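Beta-galactosidase (Streptococcus pneumoniae, PDB 4CUA) hydrolyses beta-galactosides, and the fragment described here is a calcium-bound carbohydrate-binding module that probably attaches the enzyme to glycans. Local coordinates at residues A20-S25 with A59-L64; L71-V76 with K152-A157; N78-F83 with M145-F150; V96-V101 with R159-K164. All coordinates share one frame; numbering follows the deposited sequence. Where two conformers were deposited one is given.

Contact 1 (A20-S25 with A59-L64); sequences AFASDS and ASVGVL. With EDO (1,2-ethanediol), chain E.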
loop_
_atom_site.group_PDB
_atom_site.type_symbol
_atom_site.label_atom_id
_atom_site.label_comp_id
_atom_site.label_asym_id
_atom_site.label_seq_id
_atom_site.Cartn_x
_atom_site.Cartn_y
_atom_site.Cartn_z
ATOM N N ALA A 20 6.918 -0.084 3.476
ATOM C CA ALA A 20 5.986 -0.233 2.352
ATOM C C ALA A 20 6.519 -1.263 1.387
ATOM O O ALA A 20 7.738 -1.411 1.150
ATOM C CB ALA A 20 5.819 1.106 1.635
ATOM N N PHE A 21 5.611 -2.007 0.770
ATOM C CA PHE A 21 6.000 -3.017 -0.217
ATOM C C PHE A 21 4.943 -2.987 -1.337
ATOM O O PHE A 21 3.817 -2.531 -1.166
ATOM C CB PHE A 21 6.102 -4.405 0.429
ATOM C CG PHE A 21 4.795 -4.914 1.029
ATOM C CD1 PHE A 21 3.873 -5.612 0.273
ATOM C CD2 PHE A 21 4.497 -4.718 2.397
ATOM C CE1 PHE A 21 2.723 -6.096 0.821
ATOM C CE2 PHE A 21 3.338 -5.179 2.917
ATOM C CZ PHE A 21 2.429 -5.845 2.131
ATOM N N ALA A 22 5.347 -3.480 -2.527
ATOM C CA ALA A 22 4.470 -3.578 -3.664
ATOM C C ALA A 22 4.760 -4.818 -4.431
ATOM O O ALA A 22 5.889 -5.306 -4.417
ATOM C CB ALA A 22 4.618 -2.396 -4.571
ATOM N N SER A 23 3.741 -5.352 -5.091
ATOM C CA SER A 23 3.989 -6.527 -5.952
ATOM C C SER A 23 4.930 -6.167 -7.120
ATOM O O SER A 23 5.760 -6.976 -7.538
ATOM C CB SER A 23 2.650 -7.012 -6.480
ATOM O OG SER A 23 1.929 -6.025 -7.129
ATOM N N ASP A 24 4.803 -4.971 -7.647
ATOM C CA ASP A 24 5.572 -4.450 -8.752
ATOM C C ASP A 24 5.453 -2.939 -8.740
ATOM O O ASP A 24 4.486 -2.346 -8.203
ATOM C CB ASP A 24 5.075 -5.012 -10.093
ATOM C CG ASP A 24 5.987 -4.753 -11.208
ATOM O OD1 ASP A 24 7.206 -4.831 -11.042
ATOM O OD2 ASP A 24 5.446 -4.469 -12.354
ATOM N N SER A 25 6.429 -2.263 -9.357
ATOM C CA SER A 25 6.463 -0.853 -9.469
ATOM C C SER A 25 7.112 -0.319 -10.743
ATOM O O SER A 25 8.028 -0.965 -11.265
ATOM C CB SER A 25 7.250 -0.209 -8.305
ATOM O OG SER A 25 6.838 -0.726 -7.032
ATOM N N ALA A 59 -1.753 -4.535 -9.377
ATOM C CA ALA A 59 -0.644 -4.577 -8.413
ATOM C C ALA A 59 -1.170 -4.243 -7.027
ATOM O O ALA A 59 -2.221 -3.658 -6.883
ATOM C CB ALA A 59 0.448 -3.552 -8.805
ATOM N N SER A 60 -0.416 -4.621 -6.022
ATOM C CA SER A 60 -0.759 -4.317 -4.629
ATOM C C SER A 60 0.351 -3.476 -4.041
ATOM O O SER A 60 1.532 -3.570 -4.378
ATOM C CB SER A 60 -0.939 -5.588 -3.825
ATOM O OG SER A 60 0.122 -6.499 -3.900
ATOM N N VAL A 61 -0.075 -2.640 -3.093
ATOM C CA VAL A 61 0.775 -1.825 -2.225
ATOM C C VAL A 61 0.354 -2.075 -0.787
ATOM O O VAL A 61 -0.857 -2.038 -0.505
ATOM C CB VAL A 61 0.558 -0.343 -2.551
ATOM C CG1 VAL A 61 1.236 0.554 -1.531
ATOM C CG2 VAL A 61 1.099 -0.022 -3.972
ATOM N N GLY A 62 1.296 -2.291 0.096
ATOM C CA GLY A 62 0.946 -2.492 1.470
ATOM C C GLY A 62 2.014 -2.054 2.403
ATOM O O GLY A 62 3.021 -1.450 1.975
ATOM N N VAL A 63 1.733 -2.216 3.708
ATOM C CA VAL A 63 2.649 -1.867 4.776
ATOM C C VAL A 63 2.856 -3.080 5.657
ATOM O O VAL A 63 1.878 -3.684 6.056
ATOM C CB VAL A 63 2.122 -0.654 5.581
ATOM C CG1 VAL A 63 3.074 -0.356 6.728
ATOM C CG2 VAL A 63 1.960 0.558 4.657
ATOM N N LEU A 64 4.099 -3.364 5.953
ATOM C CA LEU A 64 4.563 -4.369 6.874
ATOM C C LEU A 64 4.944 -3.641 8.170
ATOM O O LEU A 64 5.826 -2.791 8.130
ATOM C CB LEU A 64 5.782 -5.105 6.338
ATOM C CG LEU A 64 6.435 -6.134 7.228
ATOM C CD1 LEU A 64 5.398 -7.224 7.606
ATOM C CD2 LEU A 64 7.624 -6.752 6.484
HETATM C C1 EDO E . 2.695 -9.318 -3.337
HETATM O O1 EDO E . 3.773 -9.434 -4.142
HETATM C C2 EDO E . 2.967 -8.043 -2.437
HETATM O O2 EDO E . 1.789 -7.574 -2.036
#

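Contact 2 (L71-V76 with K152-A157); sequences LSKRSV and KVETYA. With EDO (1,2-ethanediol), chain I.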
loop_
_atom_site.group_PDB
_atom_site.type_symbol
_atom_site.label_atom_id
_atom_site.label_comp_id
_atom_site.label_asym_id
_atom_site.label_seq_id
_atom_site.Cartn_x
_atom_site.Cartn_y
_atom_site.Cartn_z
ATOM N N LEU A 71 9.826 -6.220 13.624
ATOM C CA LEU A 71 8.536 -6.647 13.176
ATOM C C LEU A 71 7.492 -6.682 14.295
ATOM O O LEU A 71 7.793 -7.140 15.395
ATOM C CB LEU A 71 8.650 -8.024 12.497
ATOM C CG LEU A 71 7.337 -8.594 11.959
ATOM C CD1 LEU A 71 6.868 -7.929 10.671
ATOM C CD2 LEU A 71 7.503 -10.079 11.692
ATOM N N SER A 72 6.279 -6.279 14.007
ATOM C CA SER A 72 5.177 -6.299 14.975
ATOM C C SER A 72 3.877 -6.510 14.309
ATOM O O SER A 72 3.633 -5.985 13.216
ATOM C CB SER A 72 5.142 -4.970 15.693
ATOM O OG SER A 72 4.185 -4.995 16.742
ATOM N N LYS A 73 3.012 -7.266 14.927
ATOM C CA LYS A 73 1.638 -7.185 14.581
ATOM C C LYS A 73 1.060 -5.896 15.092
ATOM O O LYS A 73 1.507 -5.361 16.107
ATOM C CB LYS A 73 0.784 -8.342 15.161
ATOM C CG LYS A 73 1.096 -9.679 14.591
ATOM C CD LYS A 73 0.047 -10.683 15.086
ATOM C CE LYS A 73 0.350 -12.039 14.517
ATOM N NZ LYS A 73 -0.625 -13.097 14.949
ATOM N N ARG A 74 0.073 -5.410 14.395
ATOM C CA ARG A 74 -0.731 -4.282 14.850
ATOM C C ARG A 74 -2.190 -4.547 14.676
ATOM O O ARG A 74 -2.611 -5.303 13.787
ATOM C CB ARG A 74 -0.391 -3.024 14.004
ATOM C CG ARG A 74 1.034 -2.582 14.095
ATOM C CD ARG A 74 1.215 -1.343 14.919
ATOM N NE ARG A 74 2.571 -0.900 15.010
ATOM C CZ ARG A 74 2.983 -0.274 16.132
ATOM N NH1 ARG A 74 2.087 -0.116 17.105
ATOM N NH2 ARG A 74 4.203 0.126 16.262
ATOM N N SER A 75 -2.994 -3.877 15.501
ATOM C CA SER A 75 -4.442 -3.881 15.385
ATOM C C SER A 75 -4.923 -2.773 14.435
ATOM O O SER A 75 -4.798 -1.586 14.713
ATOM C CB SER A 75 -5.092 -3.658 16.758
ATOM O OG SER A 75 -6.491 -3.587 16.578
ATOM N N VAL A 76 -5.437 -3.167 13.277
ATOM C CA VAL A 76 -5.727 -2.262 12.186
ATOM C C VAL A 76 -7.177 -2.255 11.799
ATOM O O VAL A 76 -7.789 -3.301 11.485
ATOM C CB VAL A 76 -4.882 -2.633 10.915
ATOM C CG1 VAL A 76 -5.192 -1.655 9.793
ATOM C CG2 VAL A 76 -3.413 -2.729 11.259
ATOM N N LYS A 152 -11.615 -4.371 12.790
ATOM C CA LYS A 152 -10.327 -4.525 13.311
ATOM C C LYS A 152 -9.734 -5.933 13.153
ATOM O O LYS A 152 -10.450 -6.935 13.420
ATOM C CB LYS A 152 -10.407 -4.131 14.770
ATOM C CG LYS A 152 -9.178 -4.237 15.572
ATOM C CD LYS A 152 -9.580 -3.700 16.972
ATOM C CE LYS A 152 -10.811 -4.408 17.595
ATOM N NZ LYS A 152 -11.295 -3.888 18.939
ATOM N N VAL A 153 -8.497 -6.019 12.674
ATOM C CA VAL A 153 -7.693 -7.236 12.571
ATOM C C VAL A 153 -6.319 -7.028 13.197
ATOM O O VAL A 153 -5.749 -5.912 13.154
ATOM C CB VAL A 153 -7.524 -7.698 11.093
ATOM C CG1 VAL A 153 -8.821 -8.128 10.502
ATOM C CG2 VAL A 153 -6.923 -6.623 10.212
ATOM N N GLU A 154 -5.762 -8.080 13.762
ATOM C CA GLU A 154 -4.409 -8.093 14.272
ATOM C C GLU A 154 -3.505 -8.794 13.257
ATOM O O GLU A 154 -3.608 -9.998 12.988
ATOM C CB GLU A 154 -4.352 -8.819 15.606
ATOM C CG GLU A 154 -3.042 -8.664 16.331
ATOM C CD GLU A 154 -3.085 -9.214 17.745
ATOM O OE1 GLU A 154 -4.187 -9.644 18.187
ATOM O OE2 GLU A 154 -2.025 -9.213 18.405
ATOM N N THR A 155 -2.613 -8.025 12.659
ATOM C CA THR A 155 -1.916 -8.514 11.466
ATOM C C THR A 155 -0.527 -7.884 11.367
ATOM O O THR A 155 -0.292 -6.751 11.837
ATOM C CB THR A 155 -2.736 -8.230 10.207
ATOM O OG1 THR A 155 -2.093 -8.868 9.086
ATOM C CG2 THR A 155 -2.838 -6.766 9.959
ATOM N N TYR A 156 0.379 -8.618 10.705
ATOM C CA TYR A 156 1.701 -8.075 10.341
ATOM C C TYR A 156 1.629 -7.109 9.153
ATOM O O TYR A 156 2.557 -6.307 8.993
ATOM C CB TYR A 156 2.671 -9.188 9.983
ATOM C CG TYR A 156 3.114 -9.983 11.161
ATOM C CD1 TYR A 156 3.979 -9.440 12.087
ATOM C CD2 TYR A 156 2.805 -11.342 11.283
ATOM C CE1 TYR A 156 4.457 -10.176 13.167
ATOM C CE2 TYR A 156 3.296 -12.062 12.355
ATOM C CZ TYR A 156 4.086 -11.468 13.297
ATOM O OH TYR A 156 4.583 -12.256 14.350
ATOM N N ALA A 157 0.580 -7.172 8.343
ATOM C CA ALA A 157 0.549 -6.382 7.088
ATOM C C ALA A 157 -0.817 -6.231 6.540
ATOM O O ALA A 157 -1.642 -7.149 6.635
ATOM C CB ALA A 157 1.441 -7.037 6.054
HETATM C C1 EDO I . -1.838 -2.287 18.339
HETATM O O1 EDO I . -1.550 -3.600 17.903
HETATM C C2 EDO I . -0.630 -1.416 18.343
HETATM O O2 EDO I . -0.894 -0.377 17.409
HETATM O O HOH W 1 -3.168 -12.464 14.525
#

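Contact 3 (N78-F83 with M145-F150); sequences NLSVGF and MNHFSF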
loop_
_atom_site.group_PDB
_atom_site.type_symbol
_atom_site.label_atom_id
_atom_site.label_comp_id
_atom_site.label_asym_id
_atom_site.label_seq_id
_atom_site.Cartn_x
_atom_site.Cartn_y
_atom_site.Cartn_z
ATOM N N ASN A 78 -8.315 0.653 9.588
ATOM C CA ASN A 78 -8.386 1.786 8.722
ATOM C C ASN A 78 -7.183 1.752 7.757
ATOM O O ASN A 78 -6.181 1.154 8.032
ATOM C CB ASN A 78 -8.350 3.127 9.540
ATOM C CG ASN A 78 -7.082 3.323 10.268
ATOM O OD1 ASN A 78 -6.135 3.969 9.752
ATOM N ND2 ASN A 78 -6.964 2.758 11.451
ATOM N N LEU A 79 -7.399 2.489 6.677
ATOM C CA LEU A 79 -6.388 2.787 5.674
ATOM C C LEU A 79 -6.793 4.009 4.963
ATOM O O LEU A 79 -7.923 4.178 4.609
ATOM C CB LEU A 79 -6.351 1.637 4.680
ATOM C CG LEU A 79 -5.401 1.804 3.465
ATOM C CD1 LEU A 79 -3.930 1.912 3.847
ATOM C CD2 LEU A 79 -5.665 0.718 2.395
ATOM N N SER A 80 -5.835 4.912 4.717
ATOM C CA SER A 80 -6.094 6.074 3.879
ATOM C C SER A 80 -5.093 6.067 2.730
ATOM O O SER A 80 -3.936 5.782 2.928
ATOM C CB SER A 80 -5.930 7.377 4.660
ATOM O OG SER A 80 -6.765 7.418 5.791
ATOM N N VAL A 81 -5.586 6.411 1.539
ATOM C CA VAL A 81 -4.764 6.369 0.319
ATOM C C VAL A 81 -4.984 7.609 -0.491
ATOM O O VAL A 81 -6.088 7.919 -0.931
ATOM C CB VAL A 81 -5.119 5.174 -0.557
ATOM C CG1 VAL A 81 -4.188 5.082 -1.780
ATOM C CG2 VAL A 81 -5.100 3.895 0.211
ATOM N N GLY A 82 -3.893 8.308 -0.740
ATOM C CA GLY A 82 -3.899 9.482 -1.593
ATOM C C GLY A 82 -3.591 9.086 -3.023
ATOM O O GLY A 82 -2.438 8.938 -3.382
ATOM N N PHE A 83 -4.612 8.911 -3.818
ATOM C CA PHE A 83 -4.404 8.625 -5.227
ATOM C C PHE A 83 -3.943 9.852 -5.978
ATOM O O PHE A 83 -4.442 10.976 -5.765
ATOM C CB PHE A 83 -5.693 8.031 -5.839
ATOM C CG PHE A 83 -6.053 6.692 -5.279
ATOM C CD1 PHE A 83 -5.288 5.572 -5.579
ATOM C CD2 PHE A 83 -7.122 6.531 -4.391
ATOM C CE1 PHE A 83 -5.611 4.332 -5.031
ATOM C CE2 PHE A 83 -7.420 5.305 -3.836
ATOM C CZ PHE A 83 -6.669 4.201 -4.155
HETATM N N MSE A 145 -6.794 12.341 0.187
HETATM C CA MSE A 145 -6.677 11.085 0.947
HETATM C C MSE A 145 -8.019 10.428 0.974
HETATM O O MSE A 145 -9.021 11.026 1.432
HETATM C CB MSE A 145 -6.205 11.400 2.343
HETATM C CG MSE A 145 -4.837 12.059 2.469
HETATM SE SE MSE A 145 -3.347 11.092 1.613
HETATM C CE MSE A 145 -3.261 9.577 2.819
ATOM N N ASN A 146 -8.102 9.219 0.439
ATOM C CA ASN A 146 -9.358 8.436 0.376
ATOM C C ASN A 146 -9.355 7.522 1.574
ATOM O O ASN A 146 -8.440 6.748 1.772
ATOM C CB ASN A 146 -9.388 7.568 -0.904
ATOM C CG ASN A 146 -9.644 8.367 -2.163
ATOM O OD1 ASN A 146 -10.612 8.110 -2.867
ATOM N ND2 ASN A 146 -8.790 9.362 -2.487
ATOM N N HIS A 147 -10.396 7.600 2.406
ATOM C CA HIS A 147 -10.398 6.901 3.683
ATOM C C HIS A 147 -11.253 5.640 3.660
ATOM O O HIS A 147 -12.357 5.671 3.158
ATOM C CB HIS A 147 -10.963 7.858 4.750
ATOM C CG HIS A 147 -10.193 9.105 4.872
ATOM N ND1 HIS A 147 -8.935 9.131 5.385
ATOM C CD2 HIS A 147 -10.473 10.357 4.487
ATOM C CE1 HIS A 147 -8.464 10.367 5.346
ATOM N NE2 HIS A 147 -9.388 11.132 4.833
ATOM N N PHE A 148 -10.679 4.581 4.178
ATOM C CA PHE A 148 -11.277 3.260 4.321
ATOM C C PHE A 148 -11.267 2.833 5.776
ATOM O O PHE A 148 -10.360 3.151 6.528
ATOM C CB PHE A 148 -10.454 2.210 3.527
ATOM C CG PHE A 148 -10.281 2.534 2.083
ATOM C CD1 PHE A 148 -11.223 2.221 1.130
ATOM C CD2 PHE A 148 -9.118 3.180 1.657
ATOM C CE1 PHE A 148 -11.035 2.526 -0.214
ATOM C CE2 PHE A 148 -8.934 3.473 0.315
ATOM C CZ PHE A 148 -9.876 3.141 -0.633
ATOM N N SER A 149 -12.357 2.158 6.198
ATOM C CA SER A 149 -12.422 1.580 7.524
ATOM C C SER A 149 -13.085 0.203 7.401
ATOM O O SER A 149 -13.814 -0.046 6.440
ATOM C CB SER A 149 -13.146 2.492 8.513
ATOM O OG SER A 149 -14.495 2.682 8.177
ATOM N N PHE A 150 -12.727 -0.643 8.325
ATOM C CA PHE A 150 -13.108 -2.048 8.288
ATOM C C PHE A 150 -12.965 -2.640 9.668
ATOM O O PHE A 150 -12.447 -2.048 10.634
ATOM C CB PHE A 150 -12.281 -2.817 7.215
ATOM C CG PHE A 150 -10.825 -2.501 7.229
ATOM C CD1 PHE A 150 -9.990 -3.106 8.110
ATOM C CD2 PHE A 150 -10.305 -1.546 6.324
ATOM C CE1 PHE A 150 -8.620 -2.802 8.163
ATOM C CE2 PHE A 150 -8.956 -1.224 6.386
ATOM C CZ PHE A 150 -8.132 -1.828 7.294
#

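Contact 4 (V96-V101 with R159-K164); sequences VIEYYV and RIRMVK. With EDO (1,2-ethanediol), chain E.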
loop_
_atom_site.group_PDB
_atom_site.type_symbol
_atom_site.label_atom_id
_atom_site.label_comp_id
_atom_site.label_asym_id
_atom_site.label_seq_id
_atom_site.Cartn_x
_atom_site.Cartn_y
_atom_site.Cartn_z
ATOM N N VAL A 96 -9.207 -4.494 -3.789
ATOM C CA VAL A 96 -9.535 -5.284 -2.637
ATOM C C VAL A 96 -8.523 -4.923 -1.565
ATOM O O VAL A 96 -7.317 -4.881 -1.821
ATOM C CB VAL A 96 -9.388 -6.780 -2.882
ATOM C CG1 VAL A 96 -9.650 -7.585 -1.631
ATOM C CG2 VAL A 96 -10.346 -7.170 -3.996
ATOM N N ILE A 97 -8.994 -4.670 -0.355
ATOM C CA ILE A 97 -8.118 -4.487 0.794
ATOM C C ILE A 97 -8.030 -5.780 1.601
ATOM O O ILE A 97 -9.079 -6.402 1.937
ATOM C CB ILE A 97 -8.589 -3.310 1.694
ATOM C CG1 ILE A 97 -8.606 -2.014 0.902
ATOM C CG2 ILE A 97 -7.740 -3.188 2.938
ATOM C CD1 ILE A 97 -9.287 -0.847 1.555
ATOM N N GLU A 98 -6.818 -6.204 1.905
ATOM C CA GLU A 98 -6.519 -7.529 2.449
ATOM C C GLU A 98 -5.576 -7.441 3.601
ATOM O O GLU A 98 -4.784 -6.497 3.662
ATOM C CB GLU A 98 -5.885 -8.390 1.324
ATOM C CG GLU A 98 -6.881 -8.674 0.232
ATOM C CD GLU A 98 -6.287 -9.306 -1.024
ATOM O OE1 GLU A 98 -5.205 -8.902 -1.510
ATOM O OE2 GLU A 98 -6.943 -10.217 -1.543
ATOM N N TYR A 99 -5.595 -8.437 4.493
ATOM C CA TYR A 99 -4.702 -8.526 5.594
ATOM C C TYR A 99 -4.024 -9.866 5.691
ATOM O O TYR A 99 -4.617 -10.896 5.243
ATOM C CB TYR A 99 -5.409 -8.177 6.949
ATOM C CG TYR A 99 -6.426 -9.170 7.444
ATOM C CD1 TYR A 99 -7.708 -9.209 6.909
ATOM C CD2 TYR A 99 -6.102 -10.031 8.452
ATOM C CE1 TYR A 99 -8.676 -10.169 7.348
ATOM C CE2 TYR A 99 -7.041 -10.937 8.925
ATOM C CZ TYR A 99 -8.305 -10.962 8.367
ATOM O OH TYR A 99 -9.252 -11.924 8.792
ATOM N N TYR A 100 -2.834 -9.878 6.245
ATOM C CA TYR A 100 -1.983 -11.031 6.242
ATOM C C TYR A 100 -2.420 -11.967 7.389
ATOM O O TYR A 100 -2.511 -11.572 8.559
ATOM C CB TYR A 100 -0.537 -10.636 6.353
ATOM C CG TYR A 100 0.445 -11.780 6.294
ATOM C CD1 TYR A 100 0.862 -12.274 5.077
ATOM C CD2 TYR A 100 0.871 -12.447 7.423
ATOM C CE1 TYR A 100 1.727 -13.328 4.999
ATOM C CE2 TYR A 100 1.774 -13.494 7.346
ATOM C CZ TYR A 100 2.162 -13.982 6.112
ATOM O OH TYR A 100 3.053 -15.070 6.047
ATOM N N VAL A 101 -2.570 -13.248 7.028
ATOM C CA VAL A 101 -2.986 -14.307 7.952
ATOM C C VAL A 101 -2.082 -15.516 7.903
ATOM O O VAL A 101 -2.314 -16.528 8.614
ATOM C CB VAL A 101 -4.451 -14.766 7.649
ATOM C CG1 VAL A 101 -5.425 -13.638 7.796
ATOM C CG2 VAL A 101 -4.560 -15.406 6.262
ATOM N N ARG A 159 -2.545 -4.761 2.759
ATOM C CA ARG A 159 -2.299 -4.266 1.417
ATOM C C ARG A 159 -3.583 -3.942 0.689
ATOM O O ARG A 159 -4.688 -4.434 1.038
ATOM C CB ARG A 159 -1.472 -5.223 0.570
ATOM C CG ARG A 159 -2.216 -6.465 0.077
ATOM C CD ARG A 159 -1.234 -7.429 -0.572
ATOM N NE ARG A 159 -2.002 -8.537 -1.141
ATOM C CZ ARG A 159 -1.403 -9.567 -1.753
ATOM N NH1 ARG A 159 -0.087 -9.581 -1.924
ATOM N NH2 ARG A 159 -2.159 -10.534 -2.222
ATOM N N ILE A 160 -3.467 -3.078 -0.296
ATOM C CA ILE A 160 -4.516 -2.760 -1.204
ATOM C C ILE A 160 -4.075 -3.247 -2.603
ATOM O O ILE A 160 -3.082 -2.852 -3.114
ATOM C CB ILE A 160 -4.992 -1.277 -1.106
ATOM C CG1 ILE A 160 -6.156 -1.032 -2.011
ATOM C CG2 ILE A 160 -3.835 -0.300 -1.383
ATOM C CD1 ILE A 160 -6.803 0.335 -1.908
ATOM N N ARG A 161 -4.898 -4.131 -3.172
ATOM C CA ARG A 161 -4.603 -4.816 -4.446
ATOM C C ARG A 161 -5.558 -4.277 -5.480
ATOM O O ARG A 161 -6.814 -4.300 -5.312
ATOM C CB ARG A 161 -4.762 -6.314 -4.218
ATOM C CG ARG A 161 -4.483 -7.140 -5.482
ATOM C CD ARG A 161 -4.297 -8.579 -5.144
ATOM N NE ARG A 161 -5.371 -9.148 -4.327
ATOM C CZ ARG A 161 -6.556 -9.531 -4.774
ATOM N NH1 ARG A 161 -6.864 -9.481 -6.067
ATOM N NH2 ARG A 161 -7.418 -10.023 -3.908
HETATM N N MSE A 162 -5.003 -3.739 -6.565
HETATM C CA MSE A 162 -5.694 -2.797 -7.405
HETATM C C MSE A 162 -5.528 -3.014 -8.896
HETATM O O MSE A 162 -4.425 -3.314 -9.337
HETATM C CB MSE A 162 -5.109 -1.386 -7.197
HETATM C CG MSE A 162 -5.301 -0.941 -5.739
HETATM SE SE MSE A 162 -4.227 0.659 -5.346
HETATM C CE MSE A 162 -2.458 -0.157 -5.471
ATOM N N VAL A 163 -6.596 -2.901 -9.655
ATOM C CA VAL A 163 -6.498 -3.000 -11.113
ATOM C C VAL A 163 -6.589 -1.626 -11.708
ATOM O O VAL A 163 -7.514 -0.834 -11.385
ATOM C CB VAL A 163 -7.623 -3.879 -11.686
ATOM C CG1 VAL A 163 -7.385 -4.032 -13.177
ATOM C CG2 VAL A 163 -7.614 -5.242 -11.050
ATOM N N LYS A 164 -5.665 -1.265 -12.599
ATOM C CA LYS A 164 -5.690 0.040 -13.210
ATOM C C LYS A 164 -6.909 0.331 -14.030
ATOM O O LYS A 164 -7.535 -0.601 -14.534
ATOM C CB LYS A 164 -4.472 0.254 -14.102
ATOM C CG LYS A 164 -4.548 -0.509 -15.411
ATOM C CD LYS A 164 -3.433 -0.094 -16.353
ATOM C CE LYS A 164 -3.678 -0.665 -17.770
ATOM N NZ LYS A 164 -4.927 -0.134 -18.394
HETATM C C1 EDO E . 2.695 -9.318 -3.337
HETATM O O1 EDO E . 3.773 -9.434 -4.142
HETATM C C2 EDO E . 2.967 -8.043 -2.437
HETATM O O2 EDO E . 1.789 -7.574 -2.036
HETATM O O HOH W 2 -4.906 -12.242 -2.353
#

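Contact 1 (A20-S25 with A59-L64)
With chi1 at 61°, Phe21 places CG between its own backbone N and carbonyl carbon, which swings the ring over Gly62; a similar turn of Ser23 (chi1 55°) aims OG at the backbone of Ser60. Glycine brings no side chain, and the aromatic ring can therefore lie directly on the neighbouring main chain: Gly62 CA sits 3.9 Å from the Phe21 ring centroid, a CH-pi contact over the face. The same face receives Gly62 C toward its rim, while Leu64 N lies at the ring edge. Phe21 and Gly62 exchange two backbone hydrogen bonds as an antiparallel pair. Where the first strand gives way to loop, Ser23 carries the pairing on with its backbone N and its side chain, both to Ser60. Its N donates to Ser60 O (2.9 Å), and its OG accepts from Ser60 N (2.9 Å). Ser60 OG in turn shares a hydrogen bond of 2.7 Å with O2 of an ethanediol, which also meets the edge of the Phe21 ring. Phe122 stacks on Phe21. In this antiparallel beta-sandwich of a galactose-binding-like domain, strand 58-67 here takes strand 19-22 along one edge and strand 157-163 along the other, while Trp49 packs against Ala22 and Val61.

Contact 2 (L71-V76 with K152-A157)
Arg74 pairs with Thr155 and Val76 with Val153, each couple joined by two backbone hydrogen bonds, in an antiparallel alignment whose short segments run at 153° to each other, N to C. This is one end of a strand pair in the beta-sandwich of a galactose-binding-like domain, and it illustrates how side chains prolong a contact beyond the last backbone pair. There the ring of Tyr156 is gripped by two residues of 71-76. Lys73, with CG turned away from its carbonyl carbon (chi1 -67°) and the chain extended beyond, lays its methylenes across one face: CG stands 3.6 Å from the Tyr156 ring centroid, only 9° off the normal, and CE follows over CE2. Leu71 crosses the tyrosine at about a right angle, bringing CD2 to 3.4 Å from Tyr156 CE1. Val76 and Thr155, both buried, project on the same face, and Thr155 OG1 hydrogen-bonds to Tyr100 O of strand 94-100. From that same face Arg74 bends away at chi2, its NH2 hydrogen-bonded to Gly66 O and its NH1 donating to an ethanediol oxygen. Beyond the tyrosine, Lys73 NZ donates to a water 2.7 Å away, which passes a hydrogen bond on to Glu154 O at 2.9 Å.

Contact 3 (N78-F83 with M145-F150)
Phe150 and Phe148 are the large bumps of this contact, and each settles against main chain of the facing strand. The Phe150 ring spreads beneath Asn78, whose backbone N lies over its face, 3.4 Å from CZ. Phe148 turns an edge instead: CD2 comes to 3.3 Å from Leu79 O, and CE2 slides against Val81 CG2 at 3.9 Å. Farther along, the Asn146 amide lies at the edge of the Phe83 ring, the two planes 79° apart; Asn146 ND2 is hydrogen-bonded to Lys141 O. A hollow on the opposite face of the sheet lies over Gly82, where no side chain rises. Met145, deposited as selenomethionine, fills it by bending at chi2 (-55°) and chi3, so that SE rests 3.6 Å from Gly82 CA and CE extends toward Ser80. Beside it His147 ND1 donates to Ser80 OG (2.8 Å). Backbone hydrogen bonds join Leu79 with Phe148 and Val81 with Asn146 beneath these side chains. Leu79 and Phe148 reach Ile97 of strand 94-100, while Val81 touches Ile173 of the neighbouring strand 172-177. One face largely apolar and packed on other strands, the other more polar: this is the antiparallel beta-sandwich build of galactose-binding-like domains.

Contact 4 (V96-V101 with R159-K164)
Glu98 of one strand and Arg159 with Arg161 of the other form a salt-bridge network on an antiparallel pair within the beta-sandwich, an example of one carboxylate serving two cations across a sheet. Backbone hydrogen bonds link Val96 to Arg161 and Glu98 to Arg159 beneath it. Glu98 CB starts 4.1 Å from Arg159 O. CG is set opposite the carbonyl carbon (chi1 -67°), and the chain runs on extended, carrying CD over the partner strand to the side of the Arg161 guanidinium. Glu98 OE1 then accepts two N-H groups that arrive from opposite faces of the carboxylate plane: Arg161 NE at 2.8 Å on the syn side and Arg159 NE at 3.2 Å on the anti side. OE2 points to Arg161 NH2 as the second arm of that salt bridge, although the modelled separation is so short that its exact length is doubtful; Glu98 has two conformers. Glu98 OE2 also accepts from a water, 3.0 Å away. Such double use of OE1 would be expected to favour the charged carboxylate. Arg161 is held further by Glu58, with Val96 CB over a face of its guanidinium, and Trp128 makes a cation-pi contact with Arg159. On the other face of the sheet Ile97 CG1 meets Ile160 CG1 at 3.9 Å. At the far end of its extended chain, Arg159 NH1 donates to O2 of an ethanediol, 2.7 Å away.

From the N terminus, contact 1 comes first: it closes the loop from 26 to 58, almost without regular structure, and is complete before any other opens. Segment 71-76 then opens contact 2, and 78-83 opens contact 3 farther along the same strand. Contact 3 closes at 145-150 and so nests inside contact 2, closed by 152-157. Contact 4 begins at 96-101 within both loops and closes only at 159-164, crossing each of them. Strand 157-163 pairs with both 58-67 and 94-100, joining contacts 1 and 4, which share an ethanediol, whereas Ile97 and Ile160 meet Leu79 across the sandwich core, tying contact 4 to contact 3.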